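Local coordinates for protein heme peroxidase (Bacteroides thetaiotaomicron, PDB 2GVK) that probably uses a bound heme and hydrogen peroxide to oxidise substrates such as dyes, as a member of the dye-decolorizing peroxidase family, at residues 42-45 / 46-50; 290-293 / 294-298; 194-197 / 198-201. All coordinates share one frame; numbering follows the deposited sequence.

Interaction 1: 42-45 / 46-50; sequences VKDV and CANFS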
loop_
_atom_site.group_PDB
_atom_site.type_symbol
_atom_site.label_atom_id
_atom_site.label_comp_id
_atom_site.label_asym_id
_atom_site.label_seq_id
_atom_site.Cartn_x
_atom_site.Cartn_y
_atom_site.Cartn_z
ATOM N N VAL A 42 1.734 33.357 -20.282
ATOM C CA VAL A 42 2.423 33.127 -19.020
ATOM C C VAL A 42 1.520 33.527 -17.842
ATOM O O VAL A 42 1.430 32.811 -16.845
ATOM C CB VAL A 42 3.777 33.878 -18.959
ATOM C CG1 VAL A 42 4.384 33.827 -17.512
ATOM C CG2 VAL A 42 4.744 33.287 -19.979
ATOM N N LYS A 43 0.829 34.651 -17.982
ATOM C CA LYS A 43 -0.065 35.128 -16.922
ATOM C C LYS A 43 -1.243 34.167 -16.715
ATOM O O LYS A 43 -1.692 33.962 -15.572
ATOM C CB LYS A 43 -0.567 36.539 -17.224
ATOM C CG LYS A 43 0.483 37.597 -17.046
ATOM C CD LYS A 43 -0.090 38.999 -17.181
ATOM C CE LYS A 43 0.981 40.050 -16.903
ATOM N NZ LYS A 43 0.413 41.445 -16.825
ATOM N N ASP A 44 -1.714 33.540 -17.793
ATOM C CA ASP A 44 -2.793 32.504 -17.701
ATOM C C ASP A 44 -2.343 31.357 -16.839
ATOM O O ASP A 44 -3.088 30.860 -16.010
ATOM C CB ASP A 44 -3.178 31.957 -19.082
ATOM C CG ASP A 44 -4.251 30.832 -18.996
ATOM O OD1 ASP A 44 -5.419 31.154 -18.640
ATOM O OD2 ASP A 44 -3.926 29.642 -19.277
ATOM N N VAL A 45 -1.108 30.925 -17.029
ATOM C CA VAL A 45 -0.567 29.848 -16.191
ATOM C C VAL A 45 -0.443 30.324 -14.723
ATOM O O VAL A 45 -0.845 29.620 -13.805
ATOM C CB VAL A 45 0.799 29.337 -16.708
ATOM C CG1 VAL A 45 1.416 28.371 -15.715
ATOM C CG2 VAL A 45 0.639 28.665 -18.045
ATOM N N CYS A 46 0.077 31.538 -14.516
ATOM C CA CYS A 46 0.171 32.102 -13.155
ATOM C C CYS A 46 -1.195 32.099 -12.472
ATOM O O CYS A 46 -1.322 31.697 -11.304
ATOM C CB CYS A 46 0.712 33.534 -13.174
ATOM S SG CYS A 46 2.396 33.713 -13.711
ATOM N N ALA A 47 -2.207 32.574 -13.196
ATOM C CA ALA A 47 -3.547 32.700 -12.658
ATOM C C ALA A 47 -4.163 31.351 -12.298
ATOM O O ALA A 47 -4.952 31.259 -11.348
ATOM C CB ALA A 47 -4.432 33.421 -13.651
ATOM N N ASN A 48 -3.809 30.316 -13.051
ATOM C CA ASN A 48 -4.451 29.026 -12.926
ATOM C C ASN A 48 -3.590 27.959 -12.261
ATOM O O ASN A 48 -4.020 26.793 -12.118
ATOM C CB ASN A 48 -4.892 28.566 -14.306
ATOM C CG ASN A 48 -6.044 29.367 -14.822
ATOM O OD1 ASN A 48 -7.126 29.386 -14.209
ATOM N ND2 ASN A 48 -5.825 30.088 -15.906
ATOM N N PHE A 49 -2.415 28.356 -11.805
ATOM C CA PHE A 49 -1.416 27.395 -11.284
ATOM C C PHE A 49 -1.900 26.636 -10.054
ATOM O O PHE A 49 -1.848 25.413 -10.023
ATOM C CB PHE A 49 -0.113 28.113 -10.968
ATOM C CG PHE A 49 1.057 27.182 -10.730
ATOM C CD1 PHE A 49 1.586 26.424 -11.763
ATOM C CD2 PHE A 49 1.627 27.085 -9.488
ATOM C CE1 PHE A 49 2.688 25.600 -11.545
ATOM C CE2 PHE A 49 2.716 26.279 -9.278
ATOM C CZ PHE A 49 3.227 25.517 -10.308
ATOM N N SER A 50 -2.402 27.358 -9.053
ATOM C CA SER A 50 -2.878 26.697 -7.847
ATOM C C SER A 50 -4.131 25.830 -8.152
ATOM O O SER A 50 -4.297 24.785 -7.568
ATOM C CB SER A 50 -3.166 27.710 -6.729
ATOM O OG SER A 50 -4.200 28.583 -7.095
#
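Asn48 folds its amide back over the preceding turn of helix 38-59 and donates from ND2 to the carbonyl oxygen of Asp44. ND2 of Asn48 lies 2.8 Å from Asp44 O. The bond is bent, with an N-H...O angle of 134°, and ND2 sits somewhat off the carbonyl plane. Asp44 O also takes a weak bond from Asn48 N, at 3.1 Å. Asn48 therefore grips this oxygen with both its backbone and its side chain. CG of Asn48 stands beside its own backbone N (chi1 -71°), which turns the amide back along the helix. In the conformer described here, one of two, the Asp44 carboxylate plane is 61° from that of the amide. Asp44 OD1 is then 3.0 Å from Asn48 ND2, but the angle is too poor for a hydrogen bond. Its OD2 forms a salt bridge with Lys131, at the end of helix 118-131.

This polar face is the more open one, and Ala47 is exposed beside it. The other face is buried and apolar. There Val42 CG1 lies 4.3 Å from Cys46 SG, and Val45 CG1 lies 4.4 Å from CD1 of Phe49. The buried side chains pack on strand 66-72, where Met69 meets Val45 and Phe49, and Phe71 meets Cys46. Leu312 of helix 309-315 also packs on Cys46 and Phe49. The helix thus lies against the sheet, as in the alpha+beta barrel fold of dye-decolorizing peroxidases.

Regular main-chain bonds link one turn to the next, as from Cys46 N to Val42 O at 3.0 Å. At Asn48 the pattern weakens, and its N-H makes two weak bonds, to Asp44 O and to Val45 O. The chemistry implies an amphipathic helix, whose polar side uses the Asn48 amide to supplement a weak main-chain bond.

Interaction 2: 290-293 / 294-298; sequences DRLL and DFSTA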
loop_
_atom_site.group_PDB
_atom_site.type_symbol
_atom_site.label_atom_id
_atom_site.label_comp_id
_atom_site.label_asym_id
_atom_site.label_seq_id
_atom_site.Cartn_x
_atom_site.Cartn_y
_atom_site.Cartn_z
ATOM N N ASP A 290 35.510 21.295 -3.638
ATOM C CA ASP A 290 34.726 20.071 -3.452
ATOM C C ASP A 290 35.349 18.910 -4.244
ATOM O O ASP A 290 35.460 18.957 -5.484
ATOM C CB ASP A 290 33.288 20.319 -3.933
ATOM C CG ASP A 290 32.331 19.215 -3.542
ATOM O OD1 ASP A 290 32.781 18.107 -3.190
ATOM O OD2 ASP A 290 31.107 19.457 -3.620
ATOM N N ARG A 291 35.781 17.889 -3.544
ATOM C CA ARG A 291 36.400 16.739 -4.180
ATOM C C ARG A 291 35.427 16.032 -5.147
ATOM O O ARG A 291 35.842 15.430 -6.113
ATOM C CB ARG A 291 36.885 15.772 -3.118
ATOM C CG ARG A 291 37.433 14.527 -3.635
ATOM C CD ARG A 291 38.902 14.624 -4.019
ATOM N NE ARG A 291 39.445 13.285 -4.084
ATOM C CZ ARG A 291 39.675 12.610 -5.197
ATOM N NH1 ARG A 291 39.609 13.205 -6.371
ATOM N NH2 ARG A 291 40.059 11.337 -5.121
ATOM N N LEU A 292 34.138 16.147 -4.883
ATOM C CA LEU A 292 33.134 15.520 -5.755
ATOM C C LEU A 292 33.139 16.142 -7.141
ATOM O O LEU A 292 32.742 15.500 -8.107
ATOM C CB LEU A 292 31.747 15.598 -5.138
ATOM C CG LEU A 292 30.620 14.854 -5.880
ATOM C CD1 LEU A 292 30.970 13.394 -6.165
ATOM C CD2 LEU A 292 29.350 14.944 -5.098
ATOM N N LEU A 293 33.647 17.367 -7.256
ATOM C CA LEU A 293 33.771 18.000 -8.575
ATOM C C LEU A 293 34.861 17.346 -9.451
ATOM O O LEU A 293 34.877 17.540 -10.654
ATOM C CB LEU A 293 34.030 19.493 -8.451
ATOM C CG LEU A 293 32.879 20.328 -7.877
ATOM C CD1 LEU A 293 33.318 21.789 -7.725
ATOM C CD2 LEU A 293 31.632 20.243 -8.730
ATOM N N ASP A 294 35.698 16.503 -8.855
ATOM C CA ASP A 294 36.651 15.727 -9.633
ATOM C C ASP A 294 35.913 14.612 -10.417
ATOM O O ASP A 294 36.497 13.960 -11.263
ATOM C CB ASP A 294 37.725 15.114 -8.728
ATOM C CG ASP A 294 38.644 16.179 -8.074
ATOM O OD1 ASP A 294 38.704 17.334 -8.565
ATOM O OD2 ASP A 294 39.295 15.855 -7.062
ATOM N N PHE A 295 34.629 14.405 -10.112
ATOM C CA PHE A 295 33.845 13.348 -10.741
ATOM C C PHE A 295 32.549 13.858 -11.316
ATOM O O PHE A 295 31.727 13.069 -11.806
ATOM C CB PHE A 295 33.549 12.240 -9.722
ATOM C CG PHE A 295 34.751 11.661 -9.116
ATOM C CD1 PHE A 295 35.415 10.608 -9.728
ATOM C CD2 PHE A 295 35.275 12.185 -7.936
ATOM C CE1 PHE A 295 36.559 10.087 -9.170
ATOM C CE2 PHE A 295 36.425 11.672 -7.388
ATOM C CZ PHE A 295 37.060 10.616 -7.999
ATOM N N SER A 296 32.361 15.177 -11.276
ATOM C CA SER A 296 31.078 15.798 -11.629
ATOM C C SER A 296 31.298 17.125 -12.335
ATOM O O SER A 296 31.898 18.029 -11.770
ATOM C CB SER A 296 30.235 16.049 -10.358
ATOM O OG SER A 296 30.263 14.939 -9.479
ATOM N N THR A 297 30.689 17.293 -13.504
ATOM C CA THR A 297 30.841 18.511 -14.269
ATOM C C THR A 297 29.520 19.245 -14.397
ATOM O O THR A 297 28.544 18.681 -14.883
ATOM C CB THR A 297 31.367 18.221 -15.691
ATOM O OG1 THR A 297 32.620 17.505 -15.619
ATOM C CG2 THR A 297 31.573 19.479 -16.431
ATOM N N ALA A 298 29.490 20.511 -13.945
ATOM C CA ALA A 298 28.302 21.353 -14.089
ATOM C C ALA A 298 28.184 21.823 -15.538
ATOM O O ALA A 298 29.117 22.408 -16.076
ATOM C CB ALA A 298 28.384 22.551 -13.154
HETATM O O HOH W 1 37.976 19.413 -6.300
#
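Leu292 O accepts two hydrogen bonds from opposite faces of its carbonyl plane. Phe295 N reaches Leu292 O at 3.0 Å from one face, and Ser296 OG reaches Leu292 O at 2.9 Å from the other. Both donors lie well out of the plane. The Ser296 hydroxyl stands beside its own backbone N. Ser296 OG also touches Leu292 CG at 3.6 Å.

A salt bridge spans the same turn, in the Arg291 conformer described here, one of two. Arg291 NH1 meets Asp294 OD2 at 2.8 Å, with a fairly straight N-H...O angle of 160°. OD2 uses its anti lone pair and lies close to the guanidinium plane. The arginine chain bends at chi2 (85°), bringing its end back toward Asp294. In this conformer Phe295 CE2 lies over one guanidinium face, 3.7 Å from Arg291 NH1. The ring and guanidinium planes are 48° apart, so this is not a parallel stack. The other Asp294 oxygen, OD1, bonds to Tyr100 OH and takes a long bond from a water that also donates to Asp290 O.

Asp290 OD1 accepts from Leu292 N, an Asx turn that opens the 3-10 segment, and Asp290 OD2 bonds to His232. The turn leads into strand 296-306. Leu293 packs on Met280 and Phe281 of helix 270-281, Arg291 and Leu292 on Val211 of helix 205-212, and Ser296 on Tyr193 of strand 186-195.

Interaction 3: 194-197 / 198-201; sequences IHDM and VAWN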
loop_
_atom_site.group_PDB
_atom_site.type_symbol
_atom_site.label_atom_id
_atom_site.label_comp_id
_atom_site.label_asym_id
_atom_site.label_seq_id
_atom_site.Cartn_x
_atom_site.Cartn_y
_atom_site.Cartn_z
ATOM N N ILE A 194 27.005 16.234 -14.898
ATOM C CA ILE A 194 27.311 14.962 -15.581
ATOM C C ILE A 194 28.472 14.298 -14.865
ATOM O O ILE A 194 29.495 14.932 -14.616
ATOM C CB ILE A 194 27.666 15.195 -17.053
ATOM C CG1 ILE A 194 26.511 15.938 -17.768
ATOM C CG2 ILE A 194 27.983 13.871 -17.759
ATOM C CD1 ILE A 194 25.191 15.200 -17.753
ATOM N N HIS A 195 28.311 13.022 -14.519
ATOM C CA HIS A 195 29.323 12.303 -13.750
ATOM C C HIS A 195 30.238 11.494 -14.605
ATOM O O HIS A 195 29.844 11.002 -15.686
ATOM C CB HIS A 195 28.659 11.382 -12.744
ATOM C CG HIS A 195 27.869 12.096 -11.722
ATOM N ND1 HIS A 195 28.442 12.962 -10.809
ATOM C CD2 HIS A 195 26.534 12.131 -11.490
ATOM C CE1 HIS A 195 27.497 13.464 -10.039
ATOM N NE2 HIS A 195 26.331 12.992 -10.442
ATOM N N ASP A 196 31.490 11.373 -14.143
ATOM C CA ASP A 196 32.449 10.425 -14.691
ATOM C C ASP A 196 32.310 9.162 -13.861
ATOM O O ASP A 196 33.017 8.960 -12.877
ATOM C CB ASP A 196 33.861 10.997 -14.592
ATOM C CG ASP A 196 34.911 10.117 -15.262
ATOM O OD1 ASP A 196 34.616 8.928 -15.577
ATOM O OD2 ASP A 196 36.064 10.610 -15.436
HETATM N N MSE A 197 31.338 8.335 -14.236
HETATM C CA MSE A 197 31.011 7.123 -13.454
HETATM C C MSE A 197 32.086 6.072 -13.515
HETATM O O MSE A 197 32.273 5.332 -12.576
HETATM C CB MSE A 197 29.687 6.526 -13.917
HETATM C CG MSE A 197 28.544 7.389 -13.650
HETATM SE SE MSE A 197 28.348 7.826 -11.744
HETATM C CE MSE A 197 27.396 6.236 -11.171
ATOM N N VAL A 198 32.825 6.019 -14.603
ATOM C CA VAL A 198 33.893 5.051 -14.709
ATOM C C VAL A 198 34.992 5.357 -13.684
ATOM O O VAL A 198 35.392 4.487 -12.918
ATOM C CB VAL A 198 34.472 5.003 -16.144
ATOM C CG1 VAL A 198 35.711 4.170 -16.182
ATOM C CG2 VAL A 198 33.418 4.456 -17.104
ATOM N N ALA A 199 35.381 6.619 -13.585
ATOM C CA ALA A 199 36.382 7.021 -12.607
ATOM C C ALA A 199 35.861 6.837 -11.171
ATOM O O ALA A 199 36.601 6.418 -10.291
ATOM C CB ALA A 199 36.776 8.422 -12.832
ATOM N N TRP A 200 34.591 7.192 -10.944
ATOM C CA TRP A 200 33.980 7.070 -9.619
ATOM C C TRP A 200 33.945 5.626 -9.154
ATOM O O TRP A 200 34.304 5.321 -8.020
ATOM C CB TRP A 200 32.567 7.637 -9.644
ATOM C CG TRP A 200 31.834 7.504 -8.364
ATOM C CD1 TRP A 200 30.767 6.707 -8.118
ATOM C CD2 TRP A 200 32.110 8.204 -7.131
ATOM N NE1 TRP A 200 30.372 6.836 -6.820
ATOM C CE2 TRP A 200 31.160 7.774 -6.196
ATOM C CE3 TRP A 200 33.077 9.144 -6.735
ATOM C CZ2 TRP A 200 31.121 8.271 -4.882
ATOM C CZ3 TRP A 200 33.037 9.635 -5.428
ATOM C CH2 TRP A 200 32.082 9.180 -4.518
ATOM N N ASN A 201 33.525 4.738 -10.045
ATOM C CA ASN A 201 33.369 3.336 -9.703
ATOM C C ASN A 201 34.734 2.646 -9.497
ATOM O O ASN A 201 34.816 1.610 -8.875
ATOM C CB ASN A 201 32.553 2.606 -10.789
ATOM C CG ASN A 201 31.047 2.932 -10.734
ATOM O OD1 ASN A 201 30.512 3.294 -9.691
ATOM N ND2 ASN A 201 30.363 2.691 -11.830
HETATM O O HOH W 2 32.598 7.791 -17.222
#
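Asp196 caps the short helix 197-201 through Ala199. It is the N-cap residue, where strand 186-195 gives way to the helix. Ala199 N donates to Asp196 OD1 at 3.1 Å, with an N-H...O angle of 166°. The donor approaches from above the carboxylate plane. CG of Asp196 is trans to its backbone N (chi1 -175°), which carries the carboxylate forward to the first turn. A water donates to the same OD1 and accepts from Val198 N, so it extends the cap to a second N-H. Further along the turn, Trp200 N bonds to Asp196 O at 3.1 Å and Asn201 N to Met197 O at 2.9 Å. The negative cap probably interacts favourably with the helix dipole.

Van der Waals contacts are fewer. The methyl CB of Ala199 rests against the carboxylate, 3.5 Å from Asp196 OD2. Asn201 lies at the surface and packs on Glu130 of a third subunit.

The indole of Trp200 belongs mainly to the protein interior. Its NE1 bonds to Ile154 O, Phe295 meets it edge-to-face, and Val211 and Ile212 of helix 205-212 pack on it. Selenomethionine Met197 adds a loose Met-aromatic contact in the conformer described here, one of two. Its selenium approaches the indole obliquely, and Met197 SE comes to 4.5 Å from Trp200 CD1.

How the interactions relate
From the N terminus, interaction 1 comes first, within helix 38-59 in the N-terminal half of the chain. Interaction 3 follows at the end of strand 186-195, and interaction 2 lies later, at the entry to strand 296-306. Each contact closes only a local turn, and the three run in series without nesting or crossing. Interaction 1 stands apart, about 25 Å from each of the others between nearest atoms and across the chain's centre. Interactions 2 and 3 touch, because their strands are antiparallel neighbours in one sheet. Thr297 N probably bonds to Ile194 O at 2.9 Å. Together they join the ends of these strands to helix 197-201.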